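PDB 2WZP: lactococcal phage P2 ORF15 from Lactococcus phage p2, which probably serves as the distal tail (Dit) protein, a structural part of the baseplate at the tip of the phage tail. Local coordinates for residues Tyr33-Asn38 with Lys108-Asp113; Ser60-Gln65 with Thr162-Tyr167; Asn112-Lys117 with Ile156-Ile161. All blocks are in the same frame, centred on the assembly; numbering follows the deposited sequence.

Contact 1 of 3, residues Tyr33-Asn38 with Lys108-Asp113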
ATOM      1  N   TYR M  33      34.018  11.147   5.744  1.00 32.19           N
ATOM      2  CA  TYR M  33      33.328  12.432   5.743  1.00 30.57           C
ATOM      3  C   TYR M  33      33.715  13.186   6.995  1.00 32.91           C
ATOM      4  O   TYR M  33      33.834  12.585   8.058  1.00 32.82           O
ATOM      5  CB  TYR M  33      31.796  12.276   5.731  1.00 31.65           C
ATOM      6  CG  TYR M  33      31.189  11.828   4.422  1.00 33.22           C
ATOM      7  CD1 TYR M  33      31.420  12.535   3.243  1.00 34.63           C
ATOM      8  CD2 TYR M  33      30.278  10.779   4.381  1.00 34.00           C
ATOM      9  CE1 TYR M  33      30.833  12.146   2.041  1.00 34.13           C
ATOM     10  CE2 TYR M  33      29.655  10.404   3.189  1.00 34.65           C
ATOM     11  CZ  TYR M  33      29.959  11.071   2.017  1.00 38.33           C
ATOM     12  OH  TYR M  33      29.340  10.703   0.850  1.00 34.34           O
ATOM     13  N   LYS M  34      33.879  14.502   6.891  1.00 28.44           N
ATOM     14  CA  LYS M  34      34.189  15.339   8.056  1.00 27.61           C
ATOM     15  C   LYS M  34      33.460  16.654   7.905  1.00 32.93           C
ATOM     16  O   LYS M  34      33.299  17.125   6.783  1.00 33.96           O
ATOM     17  CB  LYS M  34      35.706  15.605   8.170  1.00 28.26           C
ATOM     18  CG  LYS M  34      36.507  14.405   8.590  1.00 30.53           C
ATOM     19  CD  LYS M  34      37.978  14.683   8.534  1.00 41.56           C
ATOM     20  CE  LYS M  34      38.803  13.540   9.086  1.00 40.94           C
ATOM     21  NZ  LYS M  34      38.678  12.322   8.255  1.00 45.49           N
ATOM     22  N   ILE M  35      33.023  17.251   9.009  1.00 29.49           N
ATOM     23  CA  ILE M  35      32.389  18.564   8.997  1.00 29.62           C
ATOM     24  C   ILE M  35      33.399  19.537   9.614  1.00 35.90           C
ATOM     25  O   ILE M  35      33.849  19.306  10.732  1.00 36.02           O
ATOM     26  CB  ILE M  35      31.007  18.553   9.717  1.00 32.39           C
ATOM     27  CG1 ILE M  35      29.914  17.859   8.852  1.00 32.30           C
ATOM     28  CG2 ILE M  35      30.555  19.957  10.188  1.00 32.76           C
ATOM     29  CD1 ILE M  35      29.500  18.545   7.487  1.00 30.65           C
ATOM     30  N   HIS M  36      33.806  20.574   8.855  1.00 32.70           N
ATOM     31  CA  HIS M  36      34.737  21.607   9.317  1.00 30.73           C
ATOM     32  C   HIS M  36      33.933  22.857   9.584  1.00 33.37           C
ATOM     33  O   HIS M  36      33.108  23.238   8.745  1.00 33.47           O
ATOM     34  CB  HIS M  36      35.798  21.923   8.257  1.00 30.59           C
ATOM     35  CG  HIS M  36      36.689  20.782   7.911  1.00 33.32           C
ATOM     36  ND1 HIS M  36      37.975  20.702   8.401  1.00 34.76           N
ATOM     37  CD2 HIS M  36      36.462  19.723   7.098  1.00 34.36           C
ATOM     38  CE1 HIS M  36      38.482  19.592   7.892  1.00 33.69           C
ATOM     39  NE2 HIS M  36      37.605  18.968   7.103  1.00 33.87           N
ATOM     40  N   THR M  37      34.180  23.508  10.732  1.00 28.87           N
ATOM     41  CA  THR M  37      33.498  24.764  11.079  1.00 28.83           C
ATOM     42  C   THR M  37      34.206  25.966  10.430  1.00 33.45           C
ATOM     43  O   THR M  37      33.596  27.026  10.273  1.00 32.45           O
ATOM     44  CB  THR M  37      33.322  24.937  12.594  1.00 33.73           C
ATOM     45  OG1 THR M  37      34.597  24.894  13.220  1.00 31.38           O
ATOM     46  CG2 THR M  37      32.362  23.899  13.206  1.00 32.34           C
ATOM     47  N   ASN M  38      35.484  25.794  10.027  1.00 29.43           N
ATOM     48  CA  ASN M  38      36.250  26.841   9.371  1.00 27.84           C
ATOM     49  C   ASN M  38      37.477  26.292   8.667  1.00 32.28           C
ATOM     50  O   ASN M  38      38.607  26.507   9.118  1.00 32.70           O
ATOM     51  CB  ASN M  38      36.609  27.933  10.360  1.00 25.03           C
ATOM     52  CG  ASN M  38      37.167  29.180   9.739  1.00 42.21           C
ATOM     53  OD1 ASN M  38      37.184  29.393   8.515  1.00 41.51           O
ATOM     54  ND2 ASN M  38      37.691  30.014  10.588  1.00 31.58           N
ATOM     55  N   LYS M 108      23.283  18.787  20.688  1.00 27.82           N
ATOM     56  CA  LYS M 108      23.327  20.218  20.991  1.00 26.52           C
ATOM     57  C   LYS M 108      24.609  20.861  20.460  1.00 31.81           C
ATOM     58  O   LYS M 108      24.536  21.900  19.802  1.00 32.26           O
ATOM     59  CB  LYS M 108      23.196  20.437  22.502  1.00 27.36           C
ATOM     60  CG  LYS M 108      22.912  21.869  22.899  1.00 22.03           C
ATOM     61  CD  LYS M 108      22.771  21.996  24.405  1.00 27.74           C
ATOM     62  CE  LYS M 108      22.833  23.440  24.862  1.00 39.49           C
ATOM     63  NZ  LYS M 108      24.169  24.059  24.617  1.00 49.64           N
ATOM     64  N   ASP M 109      25.774  20.240  20.708  1.00 27.99           N
ATOM     65  CA  ASP M 109      27.050  20.787  20.253  1.00 27.88           C
ATOM     66  C   ASP M 109      27.225  20.729  18.759  1.00 31.78           C
ATOM     67  O   ASP M 109      27.651  21.720  18.175  1.00 33.03           O
ATOM     68  CB  ASP M 109      28.237  20.125  20.971  1.00 30.40           C
ATOM     69  CG  ASP M 109      28.364  20.423  22.459  1.00 36.54           C
ATOM     70  OD1 ASP M 109      27.541  21.236  22.991  1.00 34.59           O
ATOM     71  OD2 ASP M 109      29.279  19.871  23.087  1.00 39.21           O
ATOM     72  N   PHE M 110      26.891  19.596  18.129  1.00 27.54           N
ATOM     73  CA  PHE M 110      27.017  19.445  16.687  1.00 26.78           C
ATOM     74  C   PHE M 110      26.176  20.446  15.917  1.00 30.87           C
ATOM     75  O   PHE M 110      26.692  21.113  15.024  1.00 32.45           O
ATOM     76  CB  PHE M 110      26.656  18.025  16.266  1.00 28.61           C
ATOM     77  CG  PHE M 110      26.906  17.748  14.808  1.00 30.32           C
ATOM     78  CD1 PHE M 110      28.200  17.689  14.310  1.00 32.89           C
ATOM     79  CD2 PHE M 110      25.848  17.544  13.932  1.00 32.73           C
ATOM     80  CE1 PHE M 110      28.435  17.442  12.965  1.00 33.80           C
ATOM     81  CE2 PHE M 110      26.083  17.293  12.583  1.00 35.72           C
ATOM     82  CZ  PHE M 110      27.375  17.234  12.113  1.00 33.70           C
ATOM     83  N   VAL M 111      24.884  20.542  16.253  1.00 26.62           N
ATOM     84  CA  VAL M 111      23.936  21.419  15.569  1.00 25.57           C
ATOM     85  C   VAL M 111      24.281  22.889  15.790  1.00 32.76           C
ATOM     86  O   VAL M 111      24.339  23.642  14.806  1.00 33.24           O
ATOM     87  CB  VAL M 111      22.449  21.059  15.851  1.00 26.41           C
ATOM     88  CG1 VAL M 111      21.497  22.021  15.149  1.00 25.28           C
ATOM     89  CG2 VAL M 111      22.148  19.616  15.450  1.00 25.39           C
ATOM     90  N   ASN M 112      24.587  23.282  17.049  1.00 30.21           N
ATOM     91  CA  ASN M 112      24.942  24.677  17.340  1.00 29.95           C
ATOM     92  C   ASN M 112      26.268  25.083  16.777  1.00 34.02           C
ATOM     93  O   ASN M 112      26.460  26.270  16.530  1.00 36.86           O
ATOM     94  CB  ASN M 112      24.790  25.057  18.811  1.00 29.22           C
ATOM     95  CG  ASN M 112      23.358  25.086  19.282  1.00 44.63           C
ATOM     96  OD1 ASN M 112      22.519  25.857  18.817  1.00 44.59           O
ATOM     97  ND2 ASN M 112      23.039  24.244  20.221  1.00 37.97           N
ATOM     98  N   ASP M 113      27.166  24.120  16.521  1.00 27.90           N
ATOM     99  CA  ASP M 113      28.450  24.388  15.882  1.00 27.04           C
ATOM    100  C   ASP M 113      28.225  24.742  14.434  1.00 31.41           C
ATOM    101  O   ASP M 113      28.890  25.638  13.932  1.00 32.19           O
ATOM    102  CB  ASP M 113      29.385  23.180  15.985  1.00 28.67           C
ATOM    103  CG  ASP M 113      30.188  23.100  17.266  1.00 38.70           C
ATOM    104  OD1 ASP M 113      29.985  23.968  18.162  1.00 41.59           O
ATOM    105  OD2 ASP M 113      30.971  22.145  17.403  1.00 40.26           O
TER
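Ile35 meets Phe110, and Thr37 meets Asp113. These two small contacts join strand 32-36 and the residue that follows it to helix 100-115. The first is apolar. CG1 of Ile35 lies 4.2 Å from CZ of Phe110. It comes to the edge of the ring, near its plane, and not over a face. The two side chains cross at about a right angle. The Ile35 side chain leaves the strand toward the helix. The Phe110 ring is carried toward the strand by its first torsion, which sets CG anti to the backbone N (chi1 -174°).

In the second contact, the methyl CG2 of Thr37 rests against the helix. Thr37 CG2 is 4.0 Å from Asp113 O and 4.1 Å from Asp113 CB. The first torsion of Thr37 (chi1 58°) splits the two branches of the side chain. CG2 is placed anti to the carbonyl carbon and faces the helix. OG1 sits between the backbone N and the carbonyl carbon, and it is hydrogen-bonded to the backbone N of Lys45.

The helix side has its own internal bonds. Lys108 O accepts from both Asn112 N and Asn112 ND2, which approach from opposite faces of the carbonyl plane. Asn112 ND2 is 2.8 Å from Lys108 O.

The next shell is centred on strand 46-48 and the residue just ahead of it. Asp113 OD2 makes a salt bridge with Lys45 NZ and a hydrogen bond with Trp47 NE1, and the Trp47 ring also meets Phe110 edge-to-face. Ile35 and Thr37 are tied by backbone hydrogen bonds to Trp47 and Lys45.

The whole is a helix packed on an antiparallel sheet, an alpha+beta arrangement, in the N-terminal domain of the distal tail family.

Contact 2 of 3, residues Ser60-Gln65 with Thr162-Tyr167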
ATOM      1  N   SER M  60      21.607  11.394   0.459  1.00 30.52           N
ATOM      2  CA  SER M  60      20.461  11.252  -0.440  1.00 28.64           C
ATOM      3  C   SER M  60      20.908  11.211  -1.889  1.00 33.47           C
ATOM      4  O   SER M  60      20.531  10.294  -2.616  1.00 33.39           O
ATOM      5  CB  SER M  60      19.430  12.341  -0.186  1.00 26.77           C
ATOM      6  OG  SER M  60      20.023  13.618  -0.314  1.00 32.37           O
ATOM      7  N   ASN M  61      21.772  12.158  -2.291  1.00 30.69           N
ATOM      8  CA  ASN M  61      22.273  12.223  -3.661  1.00 29.21           C
ATOM      9  C   ASN M  61      23.487  13.129  -3.736  1.00 32.13           C
ATOM     10  O   ASN M  61      23.416  14.298  -3.370  1.00 31.47           O
ATOM     11  CB  ASN M  61      21.183  12.746  -4.580  1.00 27.23           C
ATOM     12  CG  ASN M  61      21.409  12.610  -6.061  1.00 39.11           C
ATOM     13  OD1 ASN M  61      22.400  12.047  -6.550  1.00 30.89           O
ATOM     14  ND2 ASN M  61      20.471  13.156  -6.818  1.00 21.87           N
ATOM     15  N   LEU M  62      24.598  12.579  -4.228  1.00 28.87           N
ATOM     16  CA  LEU M  62      25.841  13.301  -4.474  1.00 28.99           C
ATOM     17  C   LEU M  62      25.973  13.551  -5.982  1.00 34.30           C
ATOM     18  O   LEU M  62      27.011  14.023  -6.452  1.00 34.83           O
ATOM     19  CB  LEU M  62      27.050  12.495  -3.958  1.00 29.28           C
ATOM     20  CG  LEU M  62      27.103  12.176  -2.473  1.00 33.33           C
ATOM     21  CD1 LEU M  62      28.280  11.305  -2.193  1.00 32.88           C
ATOM     22  CD2 LEU M  62      27.109  13.449  -1.611  1.00 35.81           C
ATOM     23  N   GLY M  63      24.907  13.234  -6.719  1.00 31.29           N
ATOM     24  CA  GLY M  63      24.804  13.449  -8.154  1.00 31.56           C
ATOM     25  C   GLY M  63      24.376  14.858  -8.487  1.00 36.41           C
ATOM     26  O   GLY M  63      24.538  15.771  -7.671  1.00 36.79           O
ATOM     27  N   LEU M  64      23.867  15.058  -9.706  1.00 32.60           N
ATOM     28  CA  LEU M  64      23.445  16.378 -10.189  1.00 31.63           C
ATOM     29  C   LEU M  64      22.390  16.269 -11.260  1.00 33.86           C
ATOM     30  O   LEU M  64      22.112  15.166 -11.772  1.00 32.64           O
ATOM     31  CB  LEU M  64      24.656  17.222 -10.727  1.00 31.42           C
ATOM     32  CG  LEU M  64      25.602  16.642 -11.781  1.00 34.44           C
ATOM     33  CD1 LEU M  64      24.929  16.527 -13.117  1.00 34.27           C
ATOM     34  CD2 LEU M  64      26.734  17.575 -11.999  1.00 37.86           C
ATOM     35  N   GLN M  65      21.850  17.436 -11.638  1.00 28.88           N
ATOM     36  CA  GLN M  65      20.864  17.566 -12.700  1.00 28.42           C
ATOM     37  C   GLN M  65      21.393  18.592 -13.672  1.00 32.06           C
ATOM     38  O   GLN M  65      22.174  19.467 -13.295  1.00 28.83           O
ATOM     39  CB  GLN M  65      19.475  18.006 -12.188  1.00 29.01           C
ATOM     40  CG  GLN M  65      18.767  17.002 -11.295  1.00 34.74           C
ATOM     41  CD  GLN M  65      19.058  17.275  -9.837  1.00 56.87           C
ATOM     42  OE1 GLN M  65      18.745  18.354  -9.295  1.00 46.62           O
ATOM     43  NE2 GLN M  65      19.656  16.291  -9.167  1.00 46.46           N
ATOM     44  N   THR M 162      28.888  25.527  -2.620  1.00 33.36           N
ATOM     45  CA  THR M 162      30.003  25.220  -3.517  1.00 33.18           C
ATOM     46  C   THR M 162      30.232  23.742  -3.478  1.00 37.55           C
ATOM     47  O   THR M 162      30.759  23.252  -2.511  1.00 38.60           O
ATOM     48  CB  THR M 162      31.207  26.063  -3.092  1.00 41.37           C
ATOM     49  OG1 THR M 162      30.892  27.434  -3.324  1.00 41.19           O
ATOM     50  CG2 THR M 162      32.405  25.761  -3.885  1.00 48.11           C
ATOM     51  N   LYS M 163      29.756  23.016  -4.477  1.00 34.82           N
ATOM     52  CA  LYS M 163      29.908  21.578  -4.440  1.00 34.34           C
ATOM     53  C   LYS M 163      31.001  21.024  -5.304  1.00 37.92           C
ATOM     54  O   LYS M 163      30.955  21.077  -6.516  1.00 34.37           O
ATOM     55  CB  LYS M 163      28.606  20.851  -4.709  1.00 36.86           C
ATOM     56  CG  LYS M 163      28.677  19.408  -4.383  1.00 32.76           C
ATOM     57  CD  LYS M 163      27.438  18.755  -4.806  1.00 40.29           C
ATOM     58  CE  LYS M 163      27.656  17.352  -5.183  1.00 37.47           C
ATOM     59  NZ  LYS M 163      26.579  16.944  -6.071  1.00 40.54           N
ATOM     60  N   TRP M 164      31.962  20.478  -4.575  1.00 33.60           N
ATOM     61  CA  TRP M 164      33.195  19.867  -5.003  1.00 29.21           C
ATOM     62  C   TRP M 164      34.255  20.881  -5.417  1.00 29.99           C
ATOM     63  O   TRP M 164      34.191  21.501  -6.446  1.00 28.65           O
ATOM     64  CB  TRP M 164      32.971  18.757  -5.999  1.00 27.63           C
ATOM     65  CG  TRP M 164      32.064  17.658  -5.526  1.00 28.50           C
ATOM     66  CD1 TRP M 164      31.322  16.860  -6.302  1.00 31.68           C
ATOM     67  CD2 TRP M 164      31.790  17.266  -4.184  1.00 28.13           C
ATOM     68  NE1 TRP M 164      30.614  15.990  -5.554  1.00 31.62           N
ATOM     69  CE2 TRP M 164      30.883  16.220  -4.241  1.00 32.12           C
ATOM     70  CE3 TRP M 164      32.222  17.703  -2.940  1.00 29.08           C
ATOM     71  CZ2 TRP M 164      30.399  15.601  -3.114  1.00 30.13           C
ATOM     72  CZ3 TRP M 164      31.745  17.088  -1.832  1.00 29.59           C
ATOM     73  CH2 TRP M 164      30.841  16.053  -1.919  1.00 29.84           C
ATOM     74  N   TYR M 165      35.167  21.117  -4.490  1.00 24.94           N
ATOM     75  CA  TYR M 165      36.288  21.993  -4.697  1.00 23.55           C
ATOM     76  C   TYR M 165      37.485  21.469  -3.937  1.00 28.98           C
ATOM     77  O   TYR M 165      37.364  20.587  -3.087  1.00 29.72           O
ATOM     78  CB  TYR M 165      35.950  23.455  -4.315  1.00 23.86           C
ATOM     79  CG  TYR M 165      35.878  23.777  -2.838  1.00 23.58           C
ATOM     80  CD1 TYR M 165      37.023  24.123  -2.121  1.00 24.62           C
ATOM     81  CD2 TYR M 165      34.663  23.774  -2.166  1.00 23.28           C
ATOM     82  CE1 TYR M 165      36.955  24.445  -0.770  1.00 23.28           C
ATOM     83  CE2 TYR M 165      34.584  24.088  -0.816  1.00 23.61           C
ATOM     84  CZ  TYR M 165      35.727  24.440  -0.123  1.00 27.85           C
ATOM     85  OH  TYR M 165      35.634  24.727   1.222  1.00 26.25           O
ATOM     86  N   THR M 166      38.643  22.011  -4.287  1.00 25.08           N
ATOM     87  CA  THR M 166      39.947  21.823  -3.686  1.00 24.60           C
ATOM     88  C   THR M 166      40.598  23.170  -3.792  1.00 27.93           C
ATOM     89  O   THR M 166      40.170  24.007  -4.603  1.00 26.56           O
ATOM     90  CB  THR M 166      40.814  20.744  -4.383  1.00 31.16           C
ATOM     91  OG1 THR M 166      41.029  21.079  -5.744  1.00 30.81           O
ATOM     92  CG2 THR M 166      40.248  19.352  -4.262  1.00 29.13           C
ATOM     93  N   TYR M 167      41.634  23.385  -2.986  1.00 26.70           N
ATOM     94  CA  TYR M 167      42.368  24.630  -3.048  1.00 26.51           C
ATOM     95  C   TYR M 167      43.667  24.379  -3.716  1.00 32.76           C
ATOM     96  O   TYR M 167      44.293  23.327  -3.531  1.00 33.62           O
ATOM     97  CB  TYR M 167      42.582  25.239  -1.658  1.00 26.92           C
ATOM     98  CG  TYR M 167      41.393  25.997  -1.107  1.00 25.99           C
ATOM     99  CD1 TYR M 167      40.912  27.138  -1.746  1.00 28.08           C
ATOM    100  CD2 TYR M 167      40.800  25.623   0.101  1.00 25.37           C
ATOM    101  CE1 TYR M 167      39.816  27.840  -1.243  1.00 28.70           C
ATOM    102  CE2 TYR M 167      39.739  26.351   0.642  1.00 25.91           C
ATOM    103  CZ  TYR M 167      39.240  27.450  -0.046  1.00 34.36           C
ATOM    104  OH  TYR M 167      38.214  28.196   0.466  1.00 39.40           O
TER
HETATM  105  O   HOH W   1      24.195  16.768  -3.894  1.00 30.83           O
HETATM  106  O   HOH W   2      29.798  13.832  -6.996  1.00 22.97           O
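Lys163 and Trp164 both reach for the same backbone oxygen, that of Leu62, one directly and one through a water. Two local motifs flank it. Asn61 forms an Asx turn, and Trp164 with Tyr165 forms a G1 beta bulge opposite Tyr132. The bulge lies where the chain passes from strand 153-163 to strand 165-173. The contact thus joins a loop of the Dit N-terminal family region to the start of the C-terminal one.

In the Asx turn, Asn61 OD1 accepts from Gly63 N at 2.8 Å. The donor stands 55° above the carbonyl plane. Asn61 OD1 also accepts from Lys142 N of the third subunit. Leu64 and Gln65 continue as an antiparallel ladder with a strand of that same subunit, so the loop lies at a subunit interface.

The Lys163 side chain is extended beyond CG, and its first torsion puts CG anti to the backbone N (chi1 -167°). This brings NZ to the loop. Lys163 NZ gives Leu62 O a weak bond of 3.0 Å. Gly63 O is also close to NZ, but the angle is too poor for a hydrogen bond. A firmer partner is Gln86 OE1. A water accepts from Lys163 NZ at 3.2 Å and donates to Asn61 O at 2.6 Å.

A second water accepts from Trp164 NE1 at 2.7 Å and donates to Leu62 O at 2.8 Å. Leu62 O itself lies near the plane of the indole, at its edge. These buried polar groups are therefore bridged in part by solvent. One indole face is covered by Lys163 CG, 3.7 Å above the centre of the Trp164 ring. The apolar touch is made at the benzene part of the indole, where Leu62 CD2 is 4.2 Å from Trp164 CZ2.

Contact 3 of 3, residues Asn112-Lys117 with Ile156-Ile161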
ATOM      1  N   ASN M 112      24.587  23.282  17.049  1.00 30.21           N
ATOM      2  CA  ASN M 112      24.942  24.677  17.340  1.00 29.95           C
ATOM      3  C   ASN M 112      26.268  25.083  16.777  1.00 34.02           C
ATOM      4  O   ASN M 112      26.460  26.270  16.530  1.00 36.86           O
ATOM      5  CB  ASN M 112      24.790  25.057  18.811  1.00 29.22           C
ATOM      6  CG  ASN M 112      23.358  25.086  19.282  1.00 44.63           C
ATOM      7  OD1 ASN M 112      22.519  25.857  18.817  1.00 44.59           O
ATOM      8  ND2 ASN M 112      23.039  24.244  20.221  1.00 37.97           N
ATOM      9  N   ASP M 113      27.166  24.120  16.521  1.00 27.90           N
ATOM     10  CA  ASP M 113      28.450  24.388  15.882  1.00 27.04           C
ATOM     11  C   ASP M 113      28.225  24.742  14.434  1.00 31.41           C
ATOM     12  O   ASP M 113      28.890  25.638  13.932  1.00 32.19           O
ATOM     13  CB  ASP M 113      29.385  23.180  15.985  1.00 28.67           C
ATOM     14  CG  ASP M 113      30.188  23.100  17.266  1.00 38.70           C
ATOM     15  OD1 ASP M 113      29.985  23.968  18.162  1.00 41.59           O
ATOM     16  OD2 ASP M 113      30.971  22.145  17.403  1.00 40.26           O
ATOM     17  N   ILE M 114      27.277  24.044  13.770  1.00 28.77           N
ATOM     18  CA  ILE M 114      26.856  24.299  12.386  1.00 28.70           C
ATOM     19  C   ILE M 114      26.166  25.656  12.358  1.00 33.59           C
ATOM     20  O   ILE M 114      26.564  26.535  11.589  1.00 32.78           O
ATOM     21  CB  ILE M 114      25.942  23.164  11.817  1.00 31.35           C
ATOM     22  CG1 ILE M 114      26.755  21.852  11.611  1.00 31.48           C
ATOM     23  CG2 ILE M 114      25.248  23.610  10.515  1.00 30.62           C
ATOM     24  CD1 ILE M 114      25.976  20.625  11.417  1.00 32.26           C
ATOM     25  N   LEU M 115      25.167  25.837  13.247  1.00 30.97           N
ATOM     26  CA  LEU M 115      24.373  27.057  13.352  1.00 29.26           C
ATOM     27  C   LEU M 115      25.170  28.322  13.661  1.00 32.98           C
ATOM     28  O   LEU M 115      24.731  29.406  13.304  1.00 34.18           O
ATOM     29  CB  LEU M 115      23.197  26.866  14.331  1.00 28.34           C
ATOM     30  CG  LEU M 115      22.041  25.945  13.891  1.00 31.25           C
ATOM     31  CD1 LEU M 115      20.999  25.822  14.967  1.00 30.02           C
ATOM     32  CD2 LEU M 115      21.383  26.417  12.596  1.00 30.83           C
ATOM     33  N   SER M 116      26.338  28.195  14.295  1.00 29.31           N
ATOM     34  CA  SER M 116      27.168  29.344  14.673  1.00 28.63           C
ATOM     35  C   SER M 116      27.992  29.947  13.501  1.00 34.66           C
ATOM     36  O   SER M 116      28.554  31.026  13.654  1.00 36.96           O
ATOM     37  CB  SER M 116      28.067  28.972  15.844  1.00 29.48           C
ATOM     38  OG  SER M 116      29.086  28.096  15.386  1.00 46.26           O
ATOM     39  N   LYS M 117      28.069  29.264  12.343  1.00 29.30           N
ATOM     40  CA  LYS M 117      28.840  29.734  11.197  1.00 27.06           C
ATOM     41  C   LYS M 117      27.920  30.070  10.040  1.00 31.31           C
ATOM     42  O   LYS M 117      26.855  29.487   9.931  1.00 30.90           O
ATOM     43  CB  LYS M 117      29.841  28.656  10.749  1.00 28.04           C
ATOM     44  CG  LYS M 117      30.830  28.121  11.797  1.00 30.14           C
ATOM     45  CD  LYS M 117      31.613  29.166  12.638  1.00 32.85           C
ATOM     46  CE  LYS M 117      32.754  29.860  11.954  1.00 50.67           C
ATOM     47  NZ  LYS M 117      33.938  29.964  12.877  1.00 64.44           N
ATOM     48  N   ILE M 156      19.405  15.208   8.709  1.00 31.42           N
ATOM     49  CA  ILE M 156      20.013  16.522   8.509  1.00 30.52           C
ATOM     50  C   ILE M 156      20.044  16.816   7.000  1.00 33.39           C
ATOM     51  O   ILE M 156      20.327  15.902   6.221  1.00 34.09           O
ATOM     52  CB  ILE M 156      21.380  16.660   9.229  1.00 33.50           C
ATOM     53  CG1 ILE M 156      21.768  18.143   9.425  1.00 32.51           C
ATOM     54  CG2 ILE M 156      22.510  15.817   8.590  1.00 35.22           C
ATOM     55  CD1 ILE M 156      22.997  18.395  10.237  1.00 27.26           C
ATOM     56  N   THR M 157      19.664  18.042   6.589  1.00 27.60           N
ATOM     57  CA  THR M 157      19.625  18.466   5.176  1.00 26.93           C
ATOM     58  C   THR M 157      20.424  19.745   4.986  1.00 30.74           C
ATOM     59  O   THR M 157      20.291  20.697   5.764  1.00 28.41           O
ATOM     60  CB  THR M 157      18.198  18.668   4.668  1.00 29.75           C
ATOM     61  OG1 THR M 157      17.393  17.551   5.020  1.00 35.66           O
ATOM     62  CG2 THR M 157      18.124  18.939   3.166  1.00 20.41           C
ATOM     63  N   PHE M 158      21.218  19.768   3.912  1.00 27.51           N
ATOM     64  CA  PHE M 158      22.045  20.903   3.593  1.00 26.25           C
ATOM     65  C   PHE M 158      21.767  21.447   2.243  1.00 31.44           C
ATOM     66  O   PHE M 158      21.684  20.700   1.260  1.00 31.08           O
ATOM     67  CB  PHE M 158      23.528  20.518   3.623  1.00 26.89           C
ATOM     68  CG  PHE M 158      24.060  20.165   4.981  1.00 27.10           C
ATOM     69  CD1 PHE M 158      24.505  21.154   5.848  1.00 26.94           C
ATOM     70  CD2 PHE M 158      24.182  18.835   5.373  1.00 28.82           C
ATOM     71  CE1 PHE M 158      25.019  20.822   7.106  1.00 26.83           C
ATOM     72  CE2 PHE M 158      24.724  18.505   6.626  1.00 29.95           C
ATOM     73  CZ  PHE M 158      25.128  19.504   7.484  1.00 26.27           C
ATOM     74  N   ASP M 159      21.748  22.774   2.178  1.00 28.58           N
ATOM     75  CA  ASP M 159      21.706  23.514   0.931  1.00 27.96           C
ATOM     76  C   ASP M 159      23.158  23.589   0.467  1.00 29.84           C
ATOM     77  O   ASP M 159      24.054  23.764   1.277  1.00 27.42           O
ATOM     78  CB  ASP M 159      21.171  24.932   1.153  1.00 29.71           C
ATOM     79  CG  ASP M 159      19.664  25.060   1.104  1.00 38.89           C
ATOM     80  OD1 ASP M 159      19.037  24.417   0.209  1.00 42.75           O
ATOM     81  OD2 ASP M 159      19.120  25.938   1.832  1.00 34.63           O
ATOM     82  N   ILE M 160      23.375  23.454  -0.828  1.00 28.32           N
ATOM     83  CA  ILE M 160      24.682  23.520  -1.485  1.00 27.38           C
ATOM     84  C   ILE M 160      25.058  24.973  -1.754  1.00 30.88           C
ATOM     85  O   ILE M 160      24.222  25.754  -2.223  1.00 30.09           O
ATOM     86  CB  ILE M 160      24.610  22.745  -2.838  1.00 30.15           C
ATOM     87  CG1 ILE M 160      24.102  21.282  -2.696  1.00 29.18           C
ATOM     88  CG2 ILE M 160      25.909  22.857  -3.650  1.00 33.48           C
ATOM     89  CD1 ILE M 160      24.956  20.263  -1.958  1.00 28.99           C
ATOM     90  N   ILE M 161      26.342  25.314  -1.539  1.00 27.86           N
ATOM     91  CA  ILE M 161      26.889  26.626  -1.861  1.00 26.18           C
ATOM     92  C   ILE M 161      27.908  26.392  -2.920  1.00 33.66           C
ATOM     93  O   ILE M 161      27.790  26.948  -4.015  1.00 33.44           O
ATOM     94  CB  ILE M 161      27.439  27.399  -0.640  1.00 27.42           C
ATOM     95  CG1 ILE M 161      26.295  27.688   0.340  1.00 26.51           C
ATOM     96  CG2 ILE M 161      28.162  28.710  -1.054  1.00 24.80           C
ATOM     97  CD1 ILE M 161      26.700  27.642   1.734  1.00 33.55           C
TER
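Ile114 alone carries the helix side of this contact, touching Ile156 and Phe158 of strand 153-163. The residues around it add bonds within the segment. Asn112 comes first, and its backbone O accepts a weak bond from Ser116 N. Asp113 follows. Asp113 O accepts from Ser116 OG at 2.9 Å, with the hydroxyl 42° above the carbonyl plane.

Ile114 points toward the strand. Its CG1 is anti to the carbonyl carbon, and chi2 of 165° extends the chain and puts CD1 foremost, against the strand. Ile114 CD1 meets Ile156 CD1 tip to tip at 3.9 Å. Ile114 CD1 also lies 4.2 Å from Phe158 CZ, at the edge of the ring and near its plane. The Phe158 side chain comes from the opposite direction. The contact is small and wholly apolar, and all three residues are buried.

Leu115 is turned to another partner. Its backbone O bonds Arg82 NH1 of the second subunit, and its side chain packs on Leu64 of that subunit. Lys117 N bonds Ile114 O at 3.2 Å.

The last part of helix 100-115 thus lies over the middle of the antiparallel sheet. Leu137 of strand 130-140 packs on both Ile114 and Ile156. Phe56 of strand 54-57 packs on Ile156 and Phe158, while strand 89-95 borders strand 153-163 and is hydrogen-bonded to it.

How the contacts relate
Contacts 1 and 3 are two parts of one helix-on-sheet core. Their centres are 8 Å apart. They share Asn112 and Asp113 of helix 100-115, and Phe110 CE2 of contact 1 is 4.0 Å from Ile156 CD1 of contact 3. Both also touch the second subunit. Contact 2 stands apart, with its centre 19 Å from that of contact 1 and 15 Å from that of contact 3. It is continuous with contact 3 along the chain, because 156-161 runs directly into 162-167. It touches contact 1 where Tyr33 packs on Leu62. Contact 2 adjoins the third subunit, which Tyr33 of contact 1 also reaches through Glu144 of that chain.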